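Local atomic coordinates of archaeosine synthase (Pyrobaculum calidifontis, PDB entry 5K0P), a protein that catalyses the last step of archaeosine biosynthesis, using free ammonium to turn the nitrile of preQ0-modified tRNA into a formamidine group. Residues A[13-18]-A[30-35]; A[26-31]-A[60-65]; A[35-40]-A[78-83]; A[50-55]-A[67-72]. One frame throughout, in Å; residues are numbered along the deposited sequence.

Interaction 1 (A[13-18]-A[30-35]); sequences LKTRGE and FEVSVE
Leu-13, Thr-15 and Gly-17 are bonded to Val-34, Val-32 and Phe-30 through both of their backbone polar groups, which makes them the hydrogen-bonded pairs of an antiparallel hairpin. The six bonds are fairly straight; Leu-13 N to Val-34 O is 2.7 Å. Between them, CA-H...O contacts such as Lys-14 CA to Val-32 O at 3.3 Å fill the non-hydrogen-bonded positions.

The aromatic contact lies at Gly-17. With chi1 at 61°, Phe-30 CG sits between its backbone N and carbonyl carbon, which swings the ring over the glycine, and Gly-17 CA lies 3.9 Å from the ring centroid. A CB at Gly-17 would run into the ring.

On the other face, Lys-14 bends at chi3 and passes its CD 3.8 Å from Glu-31 OE2, but Lys-14 NZ stays 4.5 Å from Glu-31 OE1, beyond salt-bridge distance.

Helix 45-53 packs on Leu-13, Thr-15 and Val-34 through Phe-48, Leu-69 of helix 62-77 meets Val-32, and beyond Leu-13 and Lys-14 the sheet continues into a strand of a neighbouring subunit.

Interaction 2 (A[26-31]-A[60-65]); sequences TVDSFE and ILHEEL
The imidazole of His-62 is held between Asp-28 and Phe-30. On the aromatic side, the edge of the Phe-30 ring points at the imidazole face in a T-shaped pair, centroids 5.1 Å apart and planes at 73°. Leu-65, one turn further along the helix, adds an apolar contact, its CD1 3.5 Å from Phe-30 CE2.

Over the other imidazole face lies the Asp-28 carboxylate, about 20° from parallel to the ring. Two waters tie this carboxylate to the chain at and just before the start of the helix: both donate to Asp-28 OD2, one also donating to Ile-60 O at 2.7 Å and the other accepting from His-62 N at 2.8 Å.

The ring nitrogens are bonded elsewhere, ND1 to Ser-88 and NE2 to Ser-19. An alanine in place of His-62 would probably leave both serines without this partner and a gap between Asp-28 and Phe-30. Asp-28, the inferred proton donor/acceptor, lies close to the nucleophile Cys-21, and both Asp-28 and His-62 bind substrate, so this packing and water network probably help to shape the pocket.

Interaction 3 (A[35-40]-A[78-83]); sequences EYIPRG and NPPYVK
Ile-37 and Tyr-81 lie where two neighbouring antiparallel strands of the T-fold sheet meet, 27-37 and 81-90, whose intervening chain carries both helices. The backbones are joined by Glu-35 N to Lys-83 O at 2.8 Å, the reciprocal bond from Lys-83 N to Glu-35 O, and Ile-37 N to Tyr-81 O.

The Tyr-81 side chain can be followed outward. Its CB rests 3.9 Å from Ile-37 CD1, the two side chains crossing at about a right angle, and CD2 runs past Ile-37 CG1. Next, CE2 passes CG of Glu-35 at 3.8 Å. At the tip, OH donates to Glu-35 OE2 at 3.1 Å, meeting the oxygen on its anti side but 33° out of the carboxylate plane, while that oxygen lies in the plane of the tyrosine ring. CG anti to the backbone N (chi1 169°) slants the ring across toward Glu-35. The other carboxylate oxygen, Glu-35 OE1, forms a salt bridge with Arg-12, so two partners fix the carboxylate.

On the face with Val-82, Tyr-36 CB meets Val-82 CG2, and Tyr-36 OH bonds to the backbone N of Leu-43, a substrate-binding residue.

Just before strand 81-90 begins, Pro-80 packs crosswise on Ile-37, and its CD lies over one face of the Arg-39 guanidinium, offset toward the rim and 4.0 Å from Arg-39 CZ.

Interaction 4 (A[50-55]-A[67-72]); sequences KMVDSY and VDLLEK
Tyr-55 OH donates a short hydrogen bond, 2.7 Å, to Asp-68 OD2. The oxygen lies in the plane of the phenol ring and is approached on its anti side, 23° out of the carboxylate plane, with ring and carboxylate nearly perpendicular (81°). Tyr-55, which follows helix 45-53, reaches across to helix 62-77 because its CG stands anti to the carbonyl carbon (chi1 -60°).

Lys-72 comes at the phenol from the opposite direction, bringing its CD to 3.3 Å from Tyr-55 OH. Bent at chi4, it turns NZ to Ser-54 OG in a weak bond of 3.4 Å. That serine oxygen sits over the centre of the Tyr-55 ring and donates back to Met-51 O, which also accepts from Ser-54 N.

Apolar packing does the rest. Met-51 CB meets Leu-69 CD1 at 3.8 Å, and the extended thioether slides past Lys-72, SD against CB. Val-52 and Leu-69 both also touch Val-32 of the sheet below.

A phenylalanine in place of Tyr-55 would probably leave Asp-68 OD2 without its short bond, though still in a long, weak ion pair with Arg-58. So short a bond to a carboxylate is consistent with a strong, charge-assisted one, a polar tie flanked by lysine and serine beside the apolar packing.

In the fold
Strand 27-37 runs through interactions 1, 2 and 3: it pairs with strand 10-20 in interaction 1 and with strand 81-90 in interaction 3, and its start faces helix 62-77 in interaction 2. Interaction 4 joins the two helices above the same sheet, its centre about 10 Å from that of interaction 1, where Val-32 meets Leu-69 and Val-52. Interactions 2 and 3 lie about 23 Å apart, on opposite sides of the chain's centre. Along the chain the hairpin of interaction 1 closes first; both segments of interaction 4 then fall between those of interaction 3, while interactions 2 and 3 alternate. Sheet and helices thus form one layered subunit, with substrate-binding residues near both ends, consistent with active sites shared between subunits of the decamer.

Interaction 1 (A[13-18]-A[30-35])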
loop_
_atom_site.group_PDB
_atom_site.type_symbol
_atom_site.label_atom_id
_atom_site.label_comp_id
_atom_site.label_asym_id
_atom_site.label_seq_id
_atom_site.Cartn_x
_atom_site.Cartn_y
_atom_site.Cartn_z
ATOM N N LEU A 13 7.073 -3.166 -21.617
ATOM C CA LEU A 13 5.613 -3.270 -21.912
ATOM C C LEU A 13 4.975 -4.254 -21.005
ATOM O O LEU A 13 5.586 -5.259 -20.694
ATOM C CB LEU A 13 5.360 -3.664 -23.341
ATOM C CG LEU A 13 6.143 -2.875 -24.327
ATOM C CD1 LEU A 13 6.251 -3.642 -25.648
ATOM C CD2 LEU A 13 5.524 -1.498 -24.487
ATOM N N LYS A 14 3.750 -3.983 -20.556
ATOM C CA LYS A 14 3.090 -4.842 -19.610
ATOM C C LYS A 14 1.620 -4.839 -19.902
ATOM O O LYS A 14 1.013 -3.766 -20.024
ATOM C CB LYS A 14 3.294 -4.338 -18.188
ATOM C CG LYS A 14 2.537 -5.159 -17.155
ATOM C CD LYS A 14 2.672 -4.660 -15.679
ATOM C CE LYS A 14 4.095 -4.806 -15.128
ATOM N NZ LYS A 14 4.038 -4.304 -13.739
ATOM N N THR A 15 1.031 -6.025 -19.986
ATOM C CA THR A 15 -0.402 -6.096 -20.260
ATOM C C THR A 15 -1.015 -7.421 -19.780
ATOM O O THR A 15 -0.311 -8.290 -19.266
ATOM C CB THR A 15 -0.700 -5.793 -21.755
ATOM O OG1 THR A 15 -2.093 -5.504 -21.883
ATOM C CG2 THR A 15 -0.388 -6.986 -22.645
ATOM N N ARG A 16 -2.332 -7.579 -19.912
ATOM C CA ARG A 16 -3.002 -8.820 -19.510
ATOM C C ARG A 16 -3.276 -9.631 -20.766
ATOM O O ARG A 16 -3.454 -9.102 -21.837
ATOM C CB ARG A 16 -4.322 -8.560 -18.742
ATOM C CG ARG A 16 -4.167 -7.769 -17.398
ATOM C CD ARG A 16 -3.886 -8.626 -16.134
ATOM N NE ARG A 16 -5.081 -9.459 -15.898
ATOM C CZ ARG A 16 -6.163 -9.079 -15.216
ATOM N NH1 ARG A 16 -6.198 -7.897 -14.614
ATOM N NH2 ARG A 16 -7.220 -9.892 -15.107
ATOM N N GLY A 17 -3.364 -10.918 -20.622
ATOM C CA GLY A 17 -3.736 -11.781 -21.734
ATOM C C GLY A 17 -4.422 -13.041 -21.226
ATOM O O GLY A 17 -4.659 -13.178 -20.019
ATOM N N GLU A 18 -4.728 -13.950 -22.158
ATOM C CA GLU A 18 -5.266 -15.212 -21.792
ATOM C C GLU A 18 -4.945 -16.291 -22.822
ATOM O O GLU A 18 -4.700 -15.985 -23.994
ATOM C CB GLU A 18 -6.784 -15.137 -21.465
ATOM C CG GLU A 18 -7.658 -14.967 -22.624
ATOM C CD GLU A 18 -9.153 -14.999 -22.286
ATOM O OE1 GLU A 18 -9.907 -15.727 -23.018
ATOM O OE2 GLU A 18 -9.566 -14.258 -21.356
ATOM N N PHE A 30 -3.414 -14.363 -17.627
ATOM C CA PHE A 30 -2.076 -13.971 -17.292
ATOM C C PHE A 30 -1.800 -12.495 -17.372
ATOM O O PHE A 30 -2.519 -11.748 -18.027
ATOM C CB PHE A 30 -0.993 -14.752 -18.095
ATOM C CG PHE A 30 -1.028 -14.587 -19.584
ATOM C CD1 PHE A 30 -0.383 -13.588 -20.178
ATOM C CD2 PHE A 30 -1.740 -15.480 -20.373
ATOM C CE1 PHE A 30 -0.386 -13.437 -21.557
ATOM C CE2 PHE A 30 -1.808 -15.361 -21.729
ATOM C CZ PHE A 30 -1.103 -14.328 -22.365
ATOM N N GLU A 31 -0.710 -12.097 -16.688
ATOM C CA GLU A 31 -0.100 -10.849 -16.920
ATOM C C GLU A 31 1.273 -11.088 -17.607
ATOM O O GLU A 31 2.056 -11.889 -17.184
ATOM C CB GLU A 31 0.022 -10.118 -15.541
ATOM C CG GLU A 31 0.521 -8.699 -15.773
ATOM C CD GLU A 31 1.086 -8.035 -14.530
ATOM O OE1 GLU A 31 2.259 -8.381 -14.097
ATOM O OE2 GLU A 31 0.361 -7.137 -14.038
ATOM N N VAL A 32 1.564 -10.354 -18.650
ATOM C CA VAL A 32 2.823 -10.489 -19.361
ATOM C C VAL A 32 3.567 -9.185 -19.374
ATOM O O VAL A 32 2.959 -8.112 -19.607
ATOM C CB VAL A 32 2.620 -11.063 -20.764
ATOM C CG1 VAL A 32 1.691 -10.197 -21.643
ATOM C CG2 VAL A 32 3.972 -11.225 -21.484
ATOM N N SER A 33 4.858 -9.274 -19.083
ATOM C CA SER A 33 5.790 -8.106 -19.064
ATOM C C SER A 33 6.862 -8.418 -20.099
ATOM O O SER A 33 7.392 -9.505 -20.067
ATOM C CB SER A 33 6.450 -7.944 -17.689
ATOM O OG SER A 33 5.473 -7.574 -16.765
ATOM N N VAL A 34 7.129 -7.489 -21.021
ATOM C CA VAL A 34 8.263 -7.623 -21.928
ATOM C C VAL A 34 9.167 -6.434 -21.791
ATOM O O VAL A 34 8.718 -5.252 -21.733
ATOM C CB VAL A 34 7.767 -7.828 -23.364
ATOM C CG1 VAL A 34 8.885 -7.989 -24.359
ATOM C CG2 VAL A 34 6.837 -9.023 -23.373
ATOM N N GLU A 35 10.465 -6.712 -21.789
ATOM C CA GLU A 35 11.420 -5.610 -21.748
ATOM C C GLU A 35 12.450 -5.899 -22.793
ATOM O O GLU A 35 12.812 -7.062 -22.978
ATOM C CB GLU A 35 11.813 -5.477 -20.293
ATOM C CG GLU A 35 13.204 -5.502 -19.930
ATOM C CD GLU A 35 13.485 -5.518 -18.426
ATOM O OE1 GLU A 35 12.629 -5.130 -17.557
ATOM O OE2 GLU A 35 14.643 -5.924 -18.182
#

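Interaction 2 (A[26-31]-A[60-65])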
loop_
_atom_site.group_PDB
_atom_site.type_symbol
_atom_site.label_atom_id
_atom_site.label_comp_id
_atom_site.label_asym_id
_atom_site.label_seq_id
_atom_site.Cartn_x
_atom_site.Cartn_y
_atom_site.Cartn_z
ATOM N N THR A 26 -9.585 -24.970 -19.843
ATOM C CA THR A 26 -10.197 -23.725 -19.364
ATOM C C THR A 26 -9.245 -22.512 -19.532
ATOM O O THR A 26 -8.029 -22.644 -19.770
ATOM C CB THR A 26 -10.630 -23.836 -17.904
ATOM O OG1 THR A 26 -9.468 -24.039 -17.107
ATOM C CG2 THR A 26 -11.647 -24.999 -17.736
ATOM N N VAL A 27 -9.834 -21.334 -19.406
ATOM C CA VAL A 27 -9.134 -20.122 -19.632
ATOM C C VAL A 27 -8.073 -19.966 -18.562
ATOM O O VAL A 27 -8.332 -20.219 -17.391
ATOM C CB VAL A 27 -10.086 -18.916 -19.596
ATOM C CG1 VAL A 27 -9.273 -17.610 -19.594
ATOM C CG2 VAL A 27 -10.980 -18.979 -20.811
ATOM N N ASP A 28 -6.905 -19.537 -19.014
ATOM C CA ASP A 28 -5.721 -19.430 -18.215
ATOM C C ASP A 28 -5.319 -17.969 -18.410
ATOM O O ASP A 28 -4.654 -17.607 -19.388
ATOM C CB ASP A 28 -4.690 -20.414 -18.786
ATOM C CG ASP A 28 -3.608 -20.820 -17.779
ATOM O OD1 ASP A 28 -3.639 -20.316 -16.653
ATOM O OD2 ASP A 28 -2.703 -21.621 -18.136
ATOM N N SER A 29 -5.732 -17.150 -17.465
ATOM C CA SER A 29 -5.497 -15.723 -17.502
ATOM C C SER A 29 -4.050 -15.365 -17.050
ATOM O O SER A 29 -3.469 -16.082 -16.320
ATOM C CB SER A 29 -6.617 -15.092 -16.677
ATOM O OG SER A 29 -6.399 -13.705 -16.521
ATOM N N PHE A 30 -3.414 -14.363 -17.627
ATOM C CA PHE A 30 -2.076 -13.971 -17.292
ATOM C C PHE A 30 -1.800 -12.495 -17.372
ATOM O O PHE A 30 -2.519 -11.748 -18.027
ATOM C CB PHE A 30 -0.993 -14.752 -18.095
ATOM C CG PHE A 30 -1.028 -14.587 -19.584
ATOM C CD1 PHE A 30 -0.383 -13.588 -20.178
ATOM C CD2 PHE A 30 -1.740 -15.480 -20.373
ATOM C CE1 PHE A 30 -0.386 -13.437 -21.557
ATOM C CE2 PHE A 30 -1.808 -15.361 -21.729
ATOM C CZ PHE A 30 -1.103 -14.328 -22.365
ATOM N N GLU A 31 -0.710 -12.097 -16.688
ATOM C CA GLU A 31 -0.100 -10.849 -16.920
ATOM C C GLU A 31 1.273 -11.088 -17.607
ATOM O O GLU A 31 2.056 -11.889 -17.184
ATOM C CB GLU A 31 0.022 -10.118 -15.541
ATOM C CG GLU A 31 0.521 -8.699 -15.773
ATOM C CD GLU A 31 1.086 -8.035 -14.530
ATOM O OE1 GLU A 31 2.259 -8.381 -14.097
ATOM O OE2 GLU A 31 0.361 -7.137 -14.038
ATOM N N ILE A 60 -1.975 -23.806 -24.728
ATOM C CA ILE A 60 -0.534 -23.651 -24.678
ATOM C C ILE A 60 -0.137 -23.469 -23.249
ATOM O O ILE A 60 -0.782 -22.694 -22.569
ATOM C CB ILE A 60 -0.063 -22.445 -25.520
ATOM C CG1 ILE A 60 1.485 -22.357 -25.510
ATOM C CG2 ILE A 60 -0.710 -21.097 -25.125
ATOM C CD1 ILE A 60 1.982 -21.332 -26.509
ATOM N N LEU A 61 0.877 -24.180 -22.780
ATOM C CA LEU A 61 1.354 -23.969 -21.385
ATOM C C LEU A 61 2.027 -22.581 -21.241
ATOM O O LEU A 61 2.653 -22.104 -22.208
ATOM C CB LEU A 61 2.411 -25.010 -21.016
ATOM C CG LEU A 61 1.903 -26.413 -21.013
ATOM C CD1 LEU A 61 3.105 -27.325 -20.935
ATOM C CD2 LEU A 61 0.913 -26.671 -19.879
ATOM N N HIS A 62 1.877 -21.915 -20.084
ATOM C CA HIS A 62 2.567 -20.612 -19.938
ATOM C C HIS A 62 4.107 -20.670 -20.088
ATOM O O HIS A 62 4.726 -19.703 -20.584
ATOM C CB HIS A 62 2.086 -19.800 -18.707
ATOM C CG HIS A 62 0.641 -19.360 -18.821
ATOM N ND1 HIS A 62 -0.109 -18.899 -17.752
ATOM C CD2 HIS A 62 -0.197 -19.356 -19.897
ATOM C CE1 HIS A 62 -1.333 -18.607 -18.165
ATOM N NE2 HIS A 62 -1.416 -18.895 -19.468
ATOM N N GLU A 63 4.695 -21.798 -19.719
ATOM C CA GLU A 63 6.116 -21.985 -19.918
ATOM C C GLU A 63 6.489 -21.885 -21.392
ATOM O O GLU A 63 7.582 -21.418 -21.693
ATOM C CB GLU A 63 6.624 -23.322 -19.297
ATOM C CG GLU A 63 6.120 -24.568 -20.024
ATOM C CD GLU A 63 6.182 -25.903 -19.234
ATOM O OE1 GLU A 63 6.854 -26.880 -19.728
ATOM O OE2 GLU A 63 5.527 -26.029 -18.171
ATOM N N GLU A 64 5.590 -22.322 -22.298
ATOM C CA GLU A 64 5.801 -22.290 -23.756
ATOM C C GLU A 64 5.441 -20.950 -24.303
ATOM O O GLU A 64 6.086 -20.437 -25.208
ATOM C CB GLU A 64 4.951 -23.352 -24.481
ATOM C CG GLU A 64 5.412 -24.733 -24.184
ATOM C CD GLU A 64 4.331 -25.808 -24.452
ATOM O OE1 GLU A 64 3.111 -25.561 -24.768
ATOM O OE2 GLU A 64 4.717 -26.948 -24.294
ATOM N N LEU A 65 4.337 -20.430 -23.805
ATOM C CA LEU A 65 3.916 -19.089 -24.174
ATOM C C LEU A 65 5.020 -18.072 -23.961
ATOM O O LEU A 65 5.283 -17.309 -24.893
ATOM C CB LEU A 65 2.620 -18.682 -23.433
ATOM C CG LEU A 65 1.886 -17.408 -23.966
ATOM C CD1 LEU A 65 0.406 -17.479 -23.507
ATOM C CD2 LEU A 65 2.563 -16.098 -23.500
HETATM O O HOH W 1 -2.698 -21.745 -20.966
HETATM O O HOH W 2 0.102 -22.888 -18.087
#

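Interaction 3 (A[35-40]-A[78-83])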
loop_
_atom_site.group_PDB
_atom_site.type_symbol
_atom_site.label_atom_id
_atom_site.label_comp_id
_atom_site.label_asym_id
_atom_site.label_seq_id
_atom_site.Cartn_x
_atom_site.Cartn_y
_atom_site.Cartn_z
ATOM N N GLU A 35 10.465 -6.712 -21.789
ATOM C CA GLU A 35 11.420 -5.610 -21.748
ATOM C C GLU A 35 12.450 -5.899 -22.793
ATOM O O GLU A 35 12.812 -7.062 -22.978
ATOM C CB GLU A 35 11.813 -5.477 -20.293
ATOM C CG GLU A 35 13.204 -5.502 -19.930
ATOM C CD GLU A 35 13.485 -5.518 -18.426
ATOM O OE1 GLU A 35 12.629 -5.130 -17.557
ATOM O OE2 GLU A 35 14.643 -5.924 -18.182
ATOM N N TYR A 36 12.809 -4.900 -23.575
ATOM C CA TYR A 36 13.822 -5.041 -24.613
ATOM C C TYR A 36 14.614 -3.789 -24.956
ATOM O O TYR A 36 14.198 -2.687 -24.672
ATOM C CB TYR A 36 13.146 -5.611 -25.897
ATOM C CG TYR A 36 12.351 -4.615 -26.655
ATOM C CD1 TYR A 36 11.099 -4.276 -26.229
ATOM C CD2 TYR A 36 12.882 -3.980 -27.798
ATOM C CE1 TYR A 36 10.348 -3.311 -26.940
ATOM C CE2 TYR A 36 12.142 -3.014 -28.520
ATOM C CZ TYR A 36 10.882 -2.677 -28.074
ATOM O OH TYR A 36 10.143 -1.663 -28.719
ATOM N N ILE A 37 15.789 -3.977 -25.575
ATOM C CA ILE A 37 16.593 -2.861 -26.066
ATOM C C ILE A 37 16.400 -2.775 -27.547
ATOM O O ILE A 37 16.754 -3.739 -28.268
ATOM C CB ILE A 37 18.082 -3.043 -25.783
ATOM C CG1 ILE A 37 18.268 -3.111 -24.296
ATOM C CG2 ILE A 37 18.933 -1.861 -26.377
ATOM C CD1 ILE A 37 19.668 -3.354 -23.871
ATOM N N PRO A 38 15.860 -1.630 -28.036
ATOM C CA PRO A 38 15.692 -1.448 -29.467
ATOM C C PRO A 38 17.045 -1.350 -30.125
ATOM O O PRO A 38 18.006 -0.838 -29.476
ATOM C CB PRO A 38 14.976 -0.095 -29.572
ATOM C CG PRO A 38 14.275 0.062 -28.267
ATOM C CD PRO A 38 15.235 -0.537 -27.271
ATOM N N ARG A 39 17.110 -1.875 -31.380
ATOM C CA ARG A 39 18.201 -1.604 -32.315
ATOM C C ARG A 39 17.623 -1.136 -33.651
ATOM O O ARG A 39 17.334 -1.944 -34.565
ATOM C CB ARG A 39 19.122 -2.828 -32.542
ATOM C CG ARG A 39 20.319 -2.419 -33.445
ATOM C CD ARG A 39 21.097 -3.567 -34.097
ATOM N NE ARG A 39 21.914 -4.329 -33.146
ATOM C CZ ARG A 39 21.662 -5.560 -32.654
ATOM N NH1 ARG A 39 22.527 -6.086 -31.772
ATOM N NH2 ARG A 39 20.583 -6.283 -33.001
ATOM N N GLY A 40 17.414 0.156 -33.776
ATOM C CA GLY A 40 16.719 0.682 -34.973
ATOM C C GLY A 40 15.336 0.138 -35.391
ATOM O O GLY A 40 14.904 0.331 -36.558
ATOM N N ASN A 78 14.444 -7.907 -33.794
ATOM C CA ASN A 78 15.826 -8.348 -33.583
ATOM C C ASN A 78 16.589 -7.526 -32.573
ATOM O O ASN A 78 17.591 -6.933 -32.943
ATOM C CB ASN A 78 16.581 -8.371 -34.931
ATOM C CG ASN A 78 15.877 -9.243 -35.973
ATOM O OD1 ASN A 78 15.064 -8.749 -36.832
ATOM N ND2 ASN A 78 16.136 -10.562 -35.885
ATOM N N PRO A 79 16.090 -7.443 -31.312
ATOM C CA PRO A 79 16.727 -6.592 -30.328
ATOM C C PRO A 79 17.866 -7.345 -29.699
ATOM O O PRO A 79 17.783 -8.540 -29.649
ATOM C CB PRO A 79 15.620 -6.378 -29.299
ATOM C CG PRO A 79 14.843 -7.592 -29.373
ATOM C CD PRO A 79 14.933 -8.138 -30.734
ATOM N N PRO A 80 18.930 -6.664 -29.256
ATOM C CA PRO A 80 20.040 -7.380 -28.597
ATOM C C PRO A 80 19.726 -7.940 -27.220
ATOM O O PRO A 80 20.548 -8.702 -26.687
ATOM C CB PRO A 80 21.108 -6.280 -28.396
ATOM C CG PRO A 80 20.364 -5.001 -28.426
ATOM C CD PRO A 80 19.256 -5.228 -29.422
ATOM N N TYR A 81 18.614 -7.510 -26.622
ATOM C CA TYR A 81 18.178 -8.012 -25.330
ATOM C C TYR A 81 16.660 -7.977 -25.341
ATOM O O TYR A 81 16.056 -6.981 -25.742
ATOM C CB TYR A 81 18.668 -7.135 -24.137
ATOM C CG TYR A 81 18.020 -7.468 -22.807
ATOM C CD1 TYR A 81 18.245 -8.667 -22.198
ATOM C CD2 TYR A 81 17.179 -6.556 -22.167
ATOM C CE1 TYR A 81 17.674 -8.985 -21.005
ATOM C CE2 TYR A 81 16.580 -6.857 -20.955
ATOM C CZ TYR A 81 16.815 -8.082 -20.391
ATOM O OH TYR A 81 16.209 -8.345 -19.182
ATOM N N VAL A 82 16.080 -9.066 -24.874
ATOM C CA VAL A 82 14.612 -9.221 -24.653
ATOM C C VAL A 82 14.398 -10.146 -23.501
ATOM O O VAL A 82 15.070 -11.202 -23.402
ATOM C CB VAL A 82 13.876 -9.933 -25.806
ATOM C CG1 VAL A 82 12.339 -9.830 -25.701
ATOM C CG2 VAL A 82 14.211 -9.260 -27.042
ATOM N N LYS A 83 13.448 -9.773 -22.643
ATOM C CA LYS A 83 12.981 -10.615 -21.601
ATOM C C LYS A 83 11.473 -10.548 -21.546
ATOM O O LYS A 83 10.888 -9.462 -21.623
ATOM C CB LYS A 83 13.580 -10.188 -20.258
ATOM C CG LYS A 83 13.165 -11.066 -19.119
ATOM C CD LYS A 83 13.909 -10.769 -17.830
ATOM C CE LYS A 83 13.329 -9.521 -17.155
ATOM N NZ LYS A 83 13.859 -9.267 -15.775
#

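Interaction 4 (A[50-55]-A[67-72])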
loop_
_atom_site.group_PDB
_atom_site.type_symbol
_atom_site.label_atom_id
_atom_site.label_comp_id
_atom_site.label_asym_id
_atom_site.label_seq_id
_atom_site.Cartn_x
_atom_site.Cartn_y
_atom_site.Cartn_z
ATOM N N LYS A 50 -1.446 -7.286 -30.404
ATOM C CA LYS A 50 -1.878 -8.431 -31.306
ATOM C C LYS A 50 -1.079 -9.756 -30.965
ATOM O O LYS A 50 -1.621 -10.876 -30.972
ATOM C CB LYS A 50 -1.760 -8.121 -32.834
ATOM C CG LYS A 50 -2.374 -6.844 -33.396
ATOM C CD LYS A 50 -3.903 -6.572 -33.181
ATOM C CE LYS A 50 -4.399 -5.660 -31.961
ATOM N NZ LYS A 50 -3.709 -4.342 -31.514
ATOM N N MET A 51 0.230 -9.652 -30.745
ATOM C CA MET A 51 1.010 -10.853 -30.372
ATOM C C MET A 51 0.413 -11.497 -29.117
ATOM O O MET A 51 0.151 -12.689 -29.086
ATOM C CB MET A 51 2.453 -10.491 -30.097
ATOM C CG MET A 51 3.282 -10.073 -31.318
ATOM S SD MET A 51 4.931 -9.599 -30.745
ATOM C CE MET A 51 5.638 -9.180 -32.332
ATOM N N VAL A 52 0.103 -10.675 -28.127
ATOM C CA VAL A 52 -0.374 -11.188 -26.889
ATOM C C VAL A 52 -1.809 -11.761 -27.095
ATOM O O VAL A 52 -2.082 -12.817 -26.562
ATOM C CB VAL A 52 -0.420 -10.103 -25.782
ATOM C CG1 VAL A 52 -1.096 -10.611 -24.548
ATOM C CG2 VAL A 52 1.016 -9.657 -25.420
ATOM N N ASP A 53 -2.688 -11.021 -27.775
ATOM C CA ASP A 53 -4.036 -11.516 -28.024
ATOM C C ASP A 53 -4.055 -12.753 -28.904
ATOM O O ASP A 53 -5.044 -13.424 -28.928
ATOM C CB ASP A 53 -4.932 -10.442 -28.649
ATOM C CG ASP A 53 -5.274 -9.339 -27.665
ATOM O OD1 ASP A 53 -5.121 -9.562 -26.470
ATOM O OD2 ASP A 53 -5.637 -8.225 -28.039
ATOM N N SER A 54 -2.979 -13.039 -29.628
ATOM C CA SER A 54 -3.003 -14.214 -30.489
ATOM C C SER A 54 -3.254 -15.487 -29.742
ATOM O O SER A 54 -3.668 -16.462 -30.355
ATOM C CB SER A 54 -1.716 -14.358 -31.317
ATOM O OG SER A 54 -0.586 -14.630 -30.495
ATOM N N TYR A 55 -2.955 -15.515 -28.448
ATOM C CA TYR A 55 -3.045 -16.743 -27.629
ATOM C C TYR A 55 -4.481 -17.029 -27.108
ATOM O O TYR A 55 -4.753 -18.097 -26.548
ATOM C CB TYR A 55 -2.034 -16.690 -26.447
ATOM C CG TYR A 55 -0.604 -16.565 -26.889
ATOM C CD1 TYR A 55 0.059 -17.627 -27.419
ATOM C CD2 TYR A 55 0.101 -15.349 -26.753
ATOM C CE1 TYR A 55 1.377 -17.477 -27.894
ATOM C CE2 TYR A 55 1.363 -15.184 -27.246
ATOM C CZ TYR A 55 2.037 -16.246 -27.788
ATOM O OH TYR A 55 3.364 -16.061 -28.237
ATOM N N VAL A 67 8.213 -18.334 -23.944
ATOM C CA VAL A 67 9.245 -18.598 -24.949
ATOM C C VAL A 67 8.750 -18.257 -26.379
ATOM O O VAL A 67 9.447 -17.630 -27.153
ATOM C CB VAL A 67 9.765 -20.027 -24.847
ATOM C CG1 VAL A 67 10.760 -20.265 -25.917
ATOM C CG2 VAL A 67 10.381 -20.257 -23.482
ATOM N N ASP A 68 7.512 -18.602 -26.676
ATOM C CA ASP A 68 6.930 -18.306 -27.979
ATOM C C ASP A 68 6.848 -16.789 -28.220
ATOM O O ASP A 68 7.182 -16.313 -29.295
ATOM C CB ASP A 68 5.547 -18.945 -28.116
ATOM C CG ASP A 68 5.044 -18.885 -29.502
ATOM O OD1 ASP A 68 5.665 -19.501 -30.379
ATOM O OD2 ASP A 68 4.077 -18.189 -29.724
ATOM N N LEU A 69 6.418 -16.051 -27.209
ATOM C CA LEU A 69 6.278 -14.612 -27.309
ATOM C C LEU A 69 7.683 -13.980 -27.453
ATOM O O LEU A 69 7.841 -13.056 -28.203
ATOM C CB LEU A 69 5.486 -14.047 -26.088
ATOM C CG LEU A 69 5.236 -12.508 -26.053
ATOM C CD1 LEU A 69 4.516 -12.053 -27.317
ATOM C CD2 LEU A 69 4.405 -12.073 -24.829
ATOM N N LEU A 70 8.686 -14.484 -26.759
ATOM C CA LEU A 70 10.105 -14.040 -26.977
ATOM C C LEU A 70 10.549 -14.148 -28.386
ATOM O O LEU A 70 11.185 -13.193 -28.960
ATOM C CB LEU A 70 11.043 -14.828 -26.084
ATOM C CG LEU A 70 12.483 -14.335 -26.162
ATOM C CD1 LEU A 70 13.047 -13.956 -24.820
ATOM C CD2 LEU A 70 13.341 -15.416 -26.741
ATOM N N GLU A 71 10.177 -15.307 -28.971
ATOM C CA GLU A 71 10.528 -15.605 -30.345
ATOM C C GLU A 71 9.760 -14.677 -31.256
ATOM O O GLU A 71 10.386 -14.201 -32.211
ATOM C CB GLU A 71 10.390 -17.080 -30.726
ATOM C CG GLU A 71 11.529 -17.964 -30.189
ATOM C CD GLU A 71 12.994 -17.467 -30.559
ATOM O OE1 GLU A 71 13.353 -17.049 -31.716
ATOM O OE2 GLU A 71 13.842 -17.493 -29.647
ATOM N N LYS A 72 8.491 -14.346 -30.943
ATOM C CA LYS A 72 7.777 -13.364 -31.733
ATOM C C LYS A 72 8.414 -11.995 -31.752
ATOM O O LYS A 72 8.513 -11.339 -32.833
ATOM C CB LYS A 72 6.354 -13.208 -31.258
ATOM C CG LYS A 72 5.507 -14.304 -31.829
ATOM C CD LYS A 72 4.316 -14.564 -30.964
ATOM C CE LYS A 72 3.499 -15.707 -31.527
ATOM N NZ LYS A 72 2.363 -15.075 -32.160
#